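Local structure of alkaline serine protease (Thermobifida fusca, 2PFE) at residues S88-T93 with Q112-T117; V97-A102 with G142-G147; Q151-G156 with F168-N173. The protein probably cleaves internal peptide bonds of proteins as an S1-family serine endopeptidase, this chain being the protease domain of a longer zymogen. One frame throughout, in Å; residues are numbered along the deposited sequence.

Interaction 1 of 3, residues S88-T93 with Q112-T117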
ATOM      1  N   SER A  88      -0.094 -11.389  -7.699  1.00  4.52           N
ATOM      2  CA  SER A  88       1.030 -10.673  -7.095  1.00  4.67           C
ATOM      3  C   SER A  88       2.376 -11.254  -7.541  1.00  4.69           C
ATOM      4  O   SER A  88       3.317 -11.392  -6.745  1.00  4.78           O
ATOM      5  CB  SER A  88       0.917 -10.664  -5.570  1.00  5.19           C
ATOM      6  OG  SER A  88       0.916 -11.986  -5.059  1.00  4.80           O
ATOM      7  N   GLN A  89       2.466 -11.560  -8.832  1.00  5.76           N
ATOM      8  CA  GLN A  89       3.728 -11.997  -9.426  1.00  6.34           C
ATOM      9  C   GLN A  89       4.731 -10.844  -9.371  1.00  6.00           C
ATOM     10  O   GLN A  89       4.508  -9.779  -9.964  1.00  5.13           O
ATOM     11  CB  GLN A  89       3.517 -12.451 -10.870  1.00  6.94           C
ATOM     12  CG  GLN A  89       4.807 -12.807 -11.593  1.00  9.67           C
ATOM     13  CD  GLN A  89       4.608 -12.986 -13.093  1.00 14.20           C
ATOM     14  OE1 GLN A  89       4.813 -14.076 -13.626  1.00 17.27           O
ATOM     15  NE2 GLN A  89       4.204 -11.918 -13.779  1.00 16.87           N
ATOM     16  N   GLU A  90       5.832 -11.084  -8.661  1.00  5.38           N
ATOM     17  CA  GLU A  90       6.870 -10.078  -8.404  1.00  5.36           C
ATOM     18  C   GLU A  90       7.571  -9.671  -9.694  1.00  4.75           C
ATOM     19  O   GLU A  90       7.994 -10.511 -10.475  1.00  4.97           O
ATOM     20  CB  GLU A  90       7.873 -10.613  -7.379  1.00  5.57           C
ATOM     21  CG  GLU A  90       8.930  -9.623  -6.927  1.00  6.08           C
ATOM     22  CD  GLU A  90       9.978 -10.277  -6.046  1.00  6.68           C
ATOM     23  OE1 GLU A  90       9.717 -11.385  -5.516  1.00 11.39           O
ATOM     24  OE2 GLU A  90      11.073  -9.702  -5.913  1.00  7.30           O
ATOM     25  N   ALA A  91       7.657  -8.366  -9.913  1.00  3.93           N
ATOM     26  CA  ALA A  91       8.367  -7.817 -11.051  1.00  3.68           C
ATOM     27  C   ALA A  91       9.865  -7.808 -10.777  1.00  4.25           C
ATOM     28  O   ALA A  91      10.291  -7.726  -9.631  1.00  4.89           O
ATOM     29  CB  ALA A  91       7.890  -6.407 -11.309  1.00  4.40           C
ATOM     30  N   ALA A  92      10.657  -7.876 -11.842  1.00  3.94           N
ATOM     31  CA  ALA A  92      12.102  -7.830 -11.753  1.00  4.53           C
ATOM     32  C   ALA A  92      12.635  -6.426 -11.517  1.00  4.35           C
ATOM     33  O   ALA A  92      11.988  -5.421 -11.859  1.00  4.81           O
ATOM     34  CB  ALA A  92      12.712  -8.401 -13.012  1.00  4.11           C
ATOM     35  N   THR A  93      13.832  -6.371 -10.936  1.00  4.43           N
ATOM     36  CA  THR A  93      14.574  -5.128 -10.867  1.00  5.12           C
ATOM     37  C   THR A  93      14.714  -4.581 -12.282  1.00  5.35           C
ATOM     38  O   THR A  93      14.974  -5.330 -13.239  1.00  4.88           O
ATOM     39  CB  THR A  93      15.935  -5.364 -10.207  1.00  5.62           C
ATOM     40  OG1 THR A  93      15.719  -5.808  -8.858  1.00  6.60           O
ATOM     41  CG2 THR A  93      16.765  -4.077 -10.166  1.00  6.75           C
ATOM     42  N   GLN A 112      14.369   0.140  -8.952  1.00  4.48           N
ATOM     43  CA  GLN A 112      15.818   0.310  -9.039  1.00  5.11           C
ATOM     44  C   GLN A 112      16.622  -0.703  -8.253  1.00  5.82           C
ATOM     45  O   GLN A 112      17.673  -1.168  -8.712  1.00  6.86           O
ATOM     46  CB  GLN A 112      16.230   1.694  -8.529  1.00  5.41           C
ATOM     47  CG  GLN A 112      15.786   2.843  -9.414  1.00  6.64           C
ATOM     48  CD  GLN A 112      16.613   4.093  -9.143  1.00  9.66           C
ATOM     49  OE1 GLN A 112      16.902   4.417  -7.985  1.00 10.42           O
ATOM     50  NE2 GLN A 112      17.028   4.783 -10.205  1.00 10.28           N
ATOM     51  N   SER A 113      16.166  -0.998  -7.046  1.00  5.24           N
ATOM     52  CA  SER A 113      16.922  -1.859  -6.141  1.00  5.62           C
ATOM     53  C   SER A 113      16.034  -2.425  -5.054  1.00  5.24           C
ATOM     54  O   SER A 113      15.226  -1.709  -4.480  1.00  6.48           O
ATOM     55  CB  SER A 113      18.083  -1.088  -5.512  1.00  6.51           C
ATOM     56  OG  SER A 113      17.616  -0.107  -4.619  0.60  9.51           O
ATOM     57  N   LYS A 114      16.206  -3.711  -4.761  1.00  4.09           N
ATOM     58  CA  LYS A 114      15.399  -4.401  -3.773  1.00  3.86           C
ATOM     59  C   LYS A 114      16.176  -4.603  -2.477  1.00  4.41           C
ATOM     60  O   LYS A 114      17.394  -4.422  -2.409  1.00  5.06           O
ATOM     61  CB  LYS A 114      14.915  -5.753  -4.322  1.00  4.13           C
ATOM     62  CG  LYS A 114      14.012  -5.622  -5.535  1.00  3.83           C
ATOM     63  CD  LYS A 114      13.573  -6.974  -6.020  1.00  2.99           C
ATOM     64  CE  LYS A 114      12.619  -6.831  -7.214  1.00  2.05           C
ATOM     65  NZ  LYS A 114      12.221  -8.126  -7.847  1.00  4.63           N
ATOM     66  N   ASN A 115      15.450  -4.990  -1.446  1.00  3.52           N
ATOM     67  CA  ASN A 115      16.055  -5.314  -0.150  1.00  4.24           C
ATOM     68  C   ASN A 115      16.885  -4.167   0.434  1.00  4.28           C
ATOM     69  O   ASN A 115      17.998  -4.379   0.954  1.00  5.02           O
ATOM     70  CB  ASN A 115      16.857  -6.625  -0.182  1.00  5.47           C
ATOM     71  CG  ASN A 115      16.968  -7.248   1.191  1.00  9.47           C
ATOM     72  OD1 ASN A 115      16.109  -7.012   2.059  1.00 11.60           O
ATOM     73  ND2 ASN A 115      18.019  -8.051   1.406  1.00 13.15           N
ATOM     74  N   GLN A 116      16.330  -2.959   0.359  1.00  4.12           N
ATOM     75  CA  GLN A 116      16.997  -1.758   0.824  1.00  4.70           C
ATOM     76  C   GLN A 116      16.583  -1.399   2.234  1.00  4.23           C
ATOM     77  O   GLN A 116      15.427  -1.627   2.620  1.00  4.62           O
ATOM     78  CB  GLN A 116      16.666  -0.578  -0.091  1.00  5.25           C
ATOM     79  CG  GLN A 116      17.157  -0.791  -1.489  1.00  6.07           C
ATOM     80  CD  GLN A 116      18.651  -0.899  -1.551  1.00  7.78           C
ATOM     81  OE1 GLN A 116      19.366   0.066  -1.299  1.00 10.51           O
ATOM     82  NE2 GLN A 116      19.137  -2.095  -1.843  1.00  7.73           N
ATOM     83  N   THR A 117      17.539  -0.829   2.971  1.00  4.94           N
ATOM     84  CA  THR A 117      17.338  -0.413   4.354  1.00  4.41           C
ATOM     85  C   THR A 117      17.250   1.092   4.407  1.00  4.79           C
ATOM     86  O   THR A 117      18.090   1.776   3.810  1.00  5.06           O
ATOM     87  CB  THR A 117      18.529  -0.858   5.188  1.00  3.88           C
ATOM     88  OG1 THR A 117      18.527  -2.284   5.255  1.00  5.66           O
ATOM     89  CG2 THR A 117      18.470  -0.245   6.600  1.00  7.37           C
TER
HETATM   90  O   HOH W   1      17.496  -5.215  -6.853  1.00 11.38           O
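Lys114 reaches from the corner between strands 105-113 and 116-120 to the loop 88-93, and its ammonium carries both charged and polar contacts. In the salt bridge, Lys114 NZ lies 2.7 Å from Glu90 OE2. It meets that oxygen on the anti side, 27° out of the carboxylate plane, the two side chains approaching from opposite directions. The lysine chain is extended beyond CG, which gives the amine its full reach. Lys114 NZ also donates to Ala91 O at 2.7 Å, in the carbonyl plane with a C=O...donor angle of 150°, so one amine grips a side chain and the backbone.

Two bulges shape this corner: Gln112 and Ser113 both face Arg130 in a classic beta bulge, and Asn115 and Gln116 both face Leu128 in a G1 bulge. Gln116 NE2 donates to Lys114 O at 3.0 Å, the bond nearly straight at the hydrogen (176°), although the donor stands above the carbonyl plane.

Van der Waals contact comes from Thr93, whose CG2 rests 3.4 Å from Gln112 O, while its OG1 passes alongside the lysine chain, 3.7 Å from Lys114 CE. A water links Thr93 and Lys114: it donates to Thr93 OG1 (2.7 Å) and accepts from Lys114 N (2.9 Å). Gln151 of strand 149-157 also ties the loop, OE1 accepting from Ala91 N and NE2 donating to Gln89 O.

Interaction 2 of 3, residues V97-A102 with G142-G147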
ATOM      1  N   VAL A  97       6.872   0.329 -12.954  1.00  4.97           N
ATOM      2  CA  VAL A  97       5.921   0.102 -11.893  1.00  5.14           C
ATOM      3  C   VAL A  97       5.159   1.412 -11.693  1.00  5.77           C
ATOM      4  O   VAL A  97       5.688   2.499 -11.972  1.00  6.40           O
ATOM      5  CB  VAL A  97       6.650  -0.368 -10.604  1.00  5.45           C
ATOM      6  CG1 VAL A  97       7.534   0.747 -10.025  1.00  6.50           C
ATOM      7  CG2 VAL A  97       5.684  -0.913  -9.556  1.00  5.74           C
ATOM      8  N   CYS A  98       3.911   1.312 -11.247  1.00  3.82           N
ATOM      9  CA  CYS A  98       3.127   2.500 -10.917  1.00  4.58           C
ATOM     10  C   CYS A  98       2.509   2.345  -9.550  1.00  4.50           C
ATOM     11  O   CYS A  98       2.241   1.222  -9.110  1.00  4.67           O
ATOM     12  CB  CYS A  98       2.005   2.716 -11.925  1.00  4.37           C
ATOM     13  SG  CYS A  98       2.539   2.950 -13.657  1.00  6.73           S
ATOM     14  N   ARG A  99       2.306   3.475  -8.881  1.00  4.29           N
ATOM     15  CA  ARG A  99       1.622   3.528  -7.594  1.00  4.22           C
ATOM     16  C   ARG A  99       0.403   4.436  -7.650  1.00  4.27           C
ATOM     17  O   ARG A  99       0.317   5.360  -8.475  1.00  4.05           O
ATOM     18  CB  ARG A  99       2.563   3.997  -6.469  1.00  4.49           C
ATOM     19  CG  ARG A  99       3.355   5.288  -6.741  1.00  4.49           C
ATOM     20  CD  ARG A  99       3.609   6.084  -5.451  1.00  6.73           C
ATOM     21  NE  ARG A  99       2.342   6.569  -4.929  1.00  5.19           N
ATOM     22  CZ  ARG A  99       1.800   7.736  -5.276  1.00  5.07           C
ATOM     23  NH1 ARG A  99       2.456   8.585  -6.059  1.00  6.78           N
ATOM     24  NH2 ARG A  99       0.595   8.070  -4.831  1.00  7.06           N
ATOM     25  N   SER A 100      -0.550   4.133  -6.774  1.00  4.65           N
ATOM     26  CA  SER A 100      -1.764   4.918  -6.615  1.00  4.05           C
ATOM     27  C   SER A 100      -1.896   5.406  -5.186  1.00  3.59           C
ATOM     28  O   SER A 100      -1.681   4.654  -4.258  1.00  3.61           O
ATOM     29  CB  SER A 100      -2.986   4.072  -6.985  1.00  4.35           C
ATOM     30  OG  SER A 100      -4.201   4.807  -6.884  1.00  4.56           O
ATOM     31  N   GLY A 101      -2.259   6.676  -5.014  1.00  3.20           N
ATOM     32  CA  GLY A 101      -2.479   7.205  -3.664  1.00  3.01           C
ATOM     33  C   GLY A 101      -3.346   8.438  -3.644  1.00  2.88           C
ATOM     34  O   GLY A 101      -3.518   9.103  -4.661  1.00  2.58           O
ATOM     35  N   ALA A 102      -3.876   8.741  -2.467  1.00  3.79           N
ATOM     36  CA  ALA A 102      -4.926   9.758  -2.327  1.00  4.42           C
ATOM     37  C   ALA A 102      -4.461  11.175  -2.592  1.00  4.67           C
ATOM     38  O   ALA A 102      -5.269  12.043  -2.942  1.00  6.09           O
ATOM     39  CB  ALA A 102      -5.543   9.686  -0.942  1.00  5.61           C
ATOM     40  N   GLY A 142      -0.517   2.957  -0.153  1.00  2.83           N
ATOM     41  CA  GLY A 142      -1.154   2.740  -1.442  1.00  4.36           C
ATOM     42  C   GLY A 142      -0.462   1.676  -2.268  1.00  3.82           C
ATOM     43  O   GLY A 142       0.704   1.364  -2.055  1.00  3.98           O
ATOM     44  N   PRO A 143      -1.173   1.126  -3.248  1.00  3.72           N
ATOM     45  CA  PRO A 143      -0.696  -0.027  -4.000  1.00  3.28           C
ATOM     46  C   PRO A 143       0.294   0.314  -5.104  1.00  3.38           C
ATOM     47  O   PRO A 143       0.235   1.412  -5.694  1.00  3.85           O
ATOM     48  CB  PRO A 143      -1.982  -0.548  -4.647  1.00  4.24           C
ATOM     49  CG  PRO A 143      -2.799   0.717  -4.915  1.00  3.95           C
ATOM     50  CD  PRO A 143      -2.526   1.544  -3.662  1.00  3.18           C
ATOM     51  N   TRP A 144       1.122  -0.673  -5.427  1.00  3.70           N
ATOM     52  CA  TRP A 144       2.057  -0.633  -6.552  1.00  3.33           C
ATOM     53  C   TRP A 144       1.703  -1.777  -7.470  1.00  3.52           C
ATOM     54  O   TRP A 144       1.486  -2.904  -6.997  1.00  3.60           O
ATOM     55  CB  TRP A 144       3.502  -0.816  -6.052  1.00  3.34           C
ATOM     56  CG  TRP A 144       3.956   0.350  -5.243  1.00  3.40           C
ATOM     57  CD1 TRP A 144       3.533   0.683  -3.993  1.00  4.11           C
ATOM     58  CD2 TRP A 144       4.901   1.380  -5.635  1.00  2.86           C
ATOM     59  NE1 TRP A 144       4.135   1.853  -3.577  1.00  4.17           N
ATOM     60  CE2 TRP A 144       4.976   2.301  -4.562  1.00  3.51           C
ATOM     61  CE3 TRP A 144       5.662   1.620  -6.795  1.00  2.99           C
ATOM     62  CZ2 TRP A 144       5.811   3.420  -4.581  1.00  3.73           C
ATOM     63  CZ3 TRP A 144       6.477   2.767  -6.834  1.00  3.84           C
ATOM     64  CH2 TRP A 144       6.546   3.646  -5.720  1.00  4.22           C
ATOM     65  N   LEU A 145       1.641  -1.478  -8.761  1.00  3.75           N
ATOM     66  CA  LEU A 145       1.303  -2.446  -9.804  1.00  4.02           C
ATOM     67  C   LEU A 145       2.317  -2.424 -10.928  1.00  3.88           C
ATOM     68  O   LEU A 145       2.791  -1.348 -11.358  1.00  4.49           O
ATOM     69  CB  LEU A 145      -0.084  -2.154 -10.405  1.00  4.51           C
ATOM     70  CG  LEU A 145      -1.319  -2.413  -9.546  1.00  4.91           C
ATOM     71  CD1 LEU A 145      -2.515  -1.714 -10.187  1.00  6.38           C
ATOM     72  CD2 LEU A 145      -1.555  -3.890  -9.373  1.00  8.05           C
ATOM     73  N   THR A 146       2.677  -3.612 -11.382  1.00  3.79           N
ATOM     74  CA  THR A 146       3.315  -3.749 -12.680  1.00  4.50           C
ATOM     75  C   THR A 146       2.294  -4.492 -13.520  1.00  4.05           C
ATOM     76  O   THR A 146       2.044  -5.687 -13.302  1.00  4.43           O
ATOM     77  CB  THR A 146       4.652  -4.502 -12.597  1.00  4.58           C
ATOM     78  OG1 THR A 146       5.542  -3.757 -11.752  1.00  4.46           O
ATOM     79  CG2 THR A 146       5.265  -4.642 -13.994  1.00  3.80           C
ATOM     80  N   GLY A 147       1.685  -3.781 -14.468  1.00  4.85           N
ATOM     81  CA  GLY A 147       0.514  -4.314 -15.187  1.00  4.35           C
ATOM     82  C   GLY A 147      -0.600  -4.624 -14.201  1.00  4.49           C
ATOM     83  O   GLY A 147      -0.986  -3.764 -13.406  1.00  5.16           O
TER
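An antiparallel strand pairing, Val97-Gly101 against Pro143-Thr146, closes the second, C-terminal six-stranded barrel of this chymotrypsin-like protease domain, with the indole of Trp144 packed against one face. Cys98 and Leu145, whose side chains share the other face, form a hydrogen-bonded pair (Cys98 N to Leu145 O 2.9 Å, Leu145 N to Cys98 O 2.8 Å); Ser100 N adds a bond to Pro143 O (3.0 Å).

On the indole's face, opposite Cys98, Arg99 and Trp144 make the non-hydrogen-bonded pair. Arg99 CB sits over the six-membered ring of Trp144, 3.6 Å from its centroid and 14° off the normal, a CH-pi contact. With CG between the backbone N and the carbonyl carbon (chi1 51°) and bends at chi2 and chi3, the arginine runs on across the ring, bringing CD to 3.6 Å from Trp144 CZ2. Val97 CG2 meets the indole edge, 3.7 Å from Trp144 CE3. An alanine in place of Trp144 would probably open a gap under Arg99 CB and beside Val97 CG2 and leave Thr154 OG1 without its indole donor.

Arg99 ends in a salt bridge to Asp139 and a bond to Cys134 O. Strand 105-113 flanks Val97-Gly101, tied by the Cys98-Cys108 disulfide; strand 149-157 flanks Pro143-Thr146.

Interaction 3 of 3, residues Q151-G156 with F168-N173. With AES (4-(2-aminoethyl)benzenesulfonyl fluoride), chain D.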
ATOM      1  N   GLN A 151       2.571  -5.393  -6.442  1.00  2.59           N
ATOM      2  CA  GLN A 151       3.996  -5.352  -6.073  1.00  3.55           C
ATOM      3  C   GLN A 151       4.266  -5.011  -4.620  1.00  3.56           C
ATOM      4  O   GLN A 151       5.220  -5.550  -4.052  1.00  3.47           O
ATOM      5  CB  GLN A 151       4.776  -4.359  -6.954  1.00  3.56           C
ATOM      6  CG  GLN A 151       4.739  -4.698  -8.448  1.00  3.13           C
ATOM      7  CD  GLN A 151       5.222  -6.097  -8.745  1.00  5.13           C
ATOM      8  OE1 GLN A 151       6.301  -6.475  -8.297  1.00  3.70           O
ATOM      9  NE2 GLN A 151       4.429  -6.881  -9.493  1.00  4.21           N
ATOM     10  N   GLY A 152       3.478  -4.094  -4.038  1.00  2.25           N
ATOM     11  CA  GLY A 152       3.813  -3.579  -2.721  1.00  3.81           C
ATOM     12  C   GLY A 152       2.892  -2.471  -2.302  1.00  3.44           C
ATOM     13  O   GLY A 152       1.947  -2.147  -3.025  1.00  4.04           O
ATOM     14  N   VAL A 153       3.189  -1.923  -1.130  1.00  3.50           N
ATOM     15  CA  VAL A 153       2.484  -0.782  -0.594  1.00  3.51           C
ATOM     16  C   VAL A 153       3.486   0.322  -0.258  1.00  3.83           C
ATOM     17  O   VAL A 153       4.612   0.047   0.164  1.00  4.24           O
ATOM     18  CB  VAL A 153       1.630  -1.162   0.649  1.00  3.69           C
ATOM     19  CG1 VAL A 153       0.514  -2.140   0.254  1.00  4.89           C
ATOM     20  CG2 VAL A 153       2.481  -1.777   1.724  1.00  5.33           C
ATOM     21  N   THR A 154       3.065   1.574  -0.423  1.00  3.60           N
ATOM     22  CA  THR A 154       3.987   2.689  -0.254  1.00  3.90           C
ATOM     23  C   THR A 154       4.449   2.835   1.197  1.00  4.05           C
ATOM     24  O   THR A 154       3.634   2.970   2.127  1.00  4.42           O
ATOM     25  CB  THR A 154       3.352   4.003  -0.708  1.00  3.63           C
ATOM     26  OG1 THR A 154       2.910   3.845  -2.068  1.00  4.40           O
ATOM     27  CG2 THR A 154       4.373   5.157  -0.631  1.00  4.87           C
ATOM     28  N   SER A 155       5.771   2.842   1.377  1.00  4.47           N
ATOM     29  CA  SER A 155       6.371   2.968   2.708  1.00  4.66           C
ATOM     30  C   SER A 155       6.931   4.349   3.016  1.00  5.05           C
ATOM     31  O   SER A 155       6.803   4.821   4.151  1.00  5.97           O
ATOM     32  CB  SER A 155       7.482   1.913   2.887  1.00  5.36           C
ATOM     33  OG  SER A 155       8.201   2.048   4.117  1.00  4.12           O
ATOM     34  N   GLY A 156       7.566   4.994   2.040  1.00  4.44           N
ATOM     35  CA  GLY A 156       8.318   6.198   2.359  1.00  6.25           C
ATOM     36  C   GLY A 156       9.054   6.737   1.169  1.00  6.84           C
ATOM     37  O   GLY A 156       8.920   6.222   0.064  1.00  8.28           O
ATOM     38  N   PHE A 168      10.010   4.354  -1.743  1.00  4.42           N
ATOM     39  CA  PHE A 168      10.223   2.982  -1.303  1.00  3.03           C
ATOM     40  C   PHE A 168       8.876   2.294  -1.093  1.00  3.21           C
ATOM     41  O   PHE A 168       7.965   2.878  -0.500  1.00  4.20           O
ATOM     42  CB  PHE A 168      11.020   2.971   0.009  1.00  3.48           C
ATOM     43  CG  PHE A 168      12.392   3.510  -0.136  1.00  4.15           C
ATOM     44  CD1 PHE A 168      12.666   4.861   0.061  1.00  6.71           C
ATOM     45  CD2 PHE A 168      13.416   2.663  -0.494  1.00  4.34           C
ATOM     46  CE1 PHE A 168      13.985   5.346  -0.083  1.00  8.12           C
ATOM     47  CE2 PHE A 168      14.725   3.122  -0.628  1.00  6.10           C
ATOM     48  CZ  PHE A 168      15.008   4.447  -0.446  1.00  5.90           C
ATOM     49  N   PHE A 169       8.786   1.038  -1.514  1.00  3.38           N
ATOM     50  CA  PHE A 169       7.645   0.204  -1.177  1.00  3.79           C
ATOM     51  C   PHE A 169       7.996  -1.045  -0.366  1.00  4.92           C
ATOM     52  O   PHE A 169       9.068  -1.614  -0.526  1.00  4.30           O
ATOM     53  CB  PHE A 169       6.743  -0.088  -2.404  1.00  2.85           C
ATOM     54  CG  PHE A 169       7.289  -1.057  -3.435  1.00  3.29           C
ATOM     55  CD1 PHE A 169       7.284  -2.430  -3.195  1.00  3.93           C
ATOM     56  CD2 PHE A 169       7.664  -0.598  -4.717  1.00  3.41           C
ATOM     57  CE1 PHE A 169       7.677  -3.325  -4.183  1.00  4.63           C
ATOM     58  CE2 PHE A 169       8.058  -1.480  -5.704  1.00  4.11           C
ATOM     59  CZ  PHE A 169       8.057  -2.859  -5.447  1.00  3.26           C
ATOM     60  N   GLN A 170       7.046  -1.429   0.488  1.00  4.04           N
ATOM     61  CA  GLN A 170       7.078  -2.700   1.204  1.00  3.52           C
ATOM     62  C   GLN A 170       6.490  -3.730   0.243  1.00  4.35           C
ATOM     63  O   GLN A 170       5.336  -3.619  -0.126  1.00  3.75           O
ATOM     64  CB  GLN A 170       6.213  -2.550   2.470  1.00  4.33           C
ATOM     65  CG  GLN A 170       5.683  -3.837   3.058  1.00  3.41           C
ATOM     66  CD  GLN A 170       6.794  -4.730   3.591  1.00  4.25           C
ATOM     67  OE1 GLN A 170       7.008  -5.845   3.098  1.00  6.94           O
ATOM     68  NE2 GLN A 170       7.526  -4.234   4.584  1.00  4.09           N
ATOM     69  N   PRO A 171       7.283  -4.721  -0.197  1.00  3.63           N
ATOM     70  CA  PRO A 171       6.766  -5.766  -1.084  1.00  4.74           C
ATOM     71  C   PRO A 171       5.524  -6.465  -0.507  1.00  4.37           C
ATOM     72  O   PRO A 171       5.402  -6.654   0.721  1.00  4.41           O
ATOM     73  CB  PRO A 171       7.961  -6.723  -1.255  1.00  4.78           C
ATOM     74  CG  PRO A 171       9.146  -5.809  -1.062  1.00  3.96           C
ATOM     75  CD  PRO A 171       8.722  -4.894   0.065  1.00  4.31           C
ATOM     76  N   ILE A 172       4.589  -6.786  -1.394  1.00  4.21           N
ATOM     77  CA  ILE A 172       3.285  -7.281  -0.960  1.00  4.41           C
ATOM     78  C   ILE A 172       3.298  -8.722  -0.488  1.00  4.58           C
ATOM     79  O   ILE A 172       2.624  -9.060   0.486  1.00  5.08           O
ATOM     80  CB  ILE A 172       2.187  -7.064  -2.029  1.00  3.79           C
ATOM     81  CG1 ILE A 172       0.786  -7.389  -1.483  1.00  4.40           C
ATOM     82  CG2 ILE A 172       2.454  -7.870  -3.307  1.00  5.32           C
ATOM     83  CD1 ILE A 172       0.349  -6.525  -0.305  1.00  6.05           C
ATOM     84  N   ASN A 173       4.083  -9.569  -1.140  1.00  5.13           N
ATOM     85  CA  ASN A 173       4.058 -10.970  -0.782  1.00  5.12           C
ATOM     86  C   ASN A 173       4.501 -11.279   0.659  1.00  5.11           C
ATOM     87  O   ASN A 173       3.859 -12.107   1.313  1.00  5.51           O
ATOM     88  CB  ASN A 173       4.767 -11.817  -1.837  1.00  5.51           C
ATOM     89  CG  ASN A 173       3.957 -11.939  -3.117  1.00  6.43           C
ATOM     90  OD1 ASN A 173       2.725 -11.819  -3.116  1.00  8.25           O
ATOM     91  ND2 ASN A 173       4.649 -12.155  -4.223  1.00  7.71           N
TER
HETATM   92  C3  AES D1002       6.017  11.288   2.477  1.00 19.87           C
HETATM   93  C2  AES D1002       5.221  10.197   2.840  1.00 20.34           C
HETATM   94  C1  AES D1002       5.135   9.099   1.983  1.00 19.84           C
HETATM   95  S   AES D1002       4.137   7.684   2.321  1.00 18.07           S
HETATM   96  O1S AES D1002       4.922   6.423   2.516  1.00 15.69           O
HETATM   97  O2S AES D1002       3.363   7.600   0.713  1.00 20.38           O
HETATM   98  C6  AES D1002       5.813   9.108   0.764  1.00 19.69           C
HETATM   99  C5  AES D1002       6.608  10.191   0.407  1.00 19.73           C
HETATM  100  C4  AES D1002       6.711  11.289   1.254  1.00 20.15           C
HETATM  101  C7  AES D1002       7.599  12.438   0.793  1.00 21.57           C
HETATM  102  C8  AES D1002       8.085  13.312   1.946  1.00 23.83           C
HETATM  103  N8  AES D1002       9.372  13.903   1.632  1.00 26.10           N
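Phe169 lies against strand 149-157: its CZ touches Gln151 CB at 3.9 Å, and its CD1 stands 3.7 Å from Gly152 CA. The phenylalanine chi1 of 73° sets CG between the backbone N and the carbonyl carbon, which brings the ring alongside Gln151 and Gly152, closest at Phe169 CE1 to Gln151 O (3.3 Å). Any CB on Gly152 would run into Phe169 CD1 and Gln170 O, so the bare alpha carbon admits the ring. Val153 and Gln170 lie side by side and point the same way, Val153 CG2 being 3.9 Å from Gln170 CB. Ile172, just beyond the strand, turns its CG2 against the backbone of Gln151, and its N donates to Gln151 O from above the carbonyl plane (3.0 Å).

The reciprocal backbone bonds of Val153 and Gln170 hold the hairpin ladder, which then shifts by one residue: Ser155 and Gly156 both face Phe168 in a classic beta bulge. Phe168 O accepts from Ser155 N and, weakly, from Gly156 N, while Phe168 N returns a nearly straight bond to Gly156 O (2.8 Å, 176°).

Ser155, Gly156 and the preceding Thr154 line the inhibitor pocket; Thr154 CG2 is 3.0 Å from O2S of AES and Gly156 N 3.0 Å from O1S. Ser155 OG is hydrogen-bonded to Tyr120 OH and to OD2 of Asp59, the predicted charge-relay aspartate, consistent with a second-shell role in placing that carboxylate.

Trp144 of interaction 2 reaches interaction 3 through NE1, 2.8 Å from Thr154 OG1, and its ring meets that of Phe169 with planes at about 35°. A probable hydrogen bond, Ser88 OG to Asn173 OD1 at 2.7 Å, joins interaction 1 to interaction 3, beside the tie made by Gln151. Interactions 1 and 2 have centres about 14 Å apart and meet where Ala91 CB packs on Thr146 OG1 at 3.6 Å. Relative to the active site they are graded: interaction 3 lines the AES pocket, with the side chain of Ser155 about 3 Å from that of Asp59; Arg99 of interaction 2 comes within about 6 Å of AES; interaction 1 lies on the surface, away from the annotated sites.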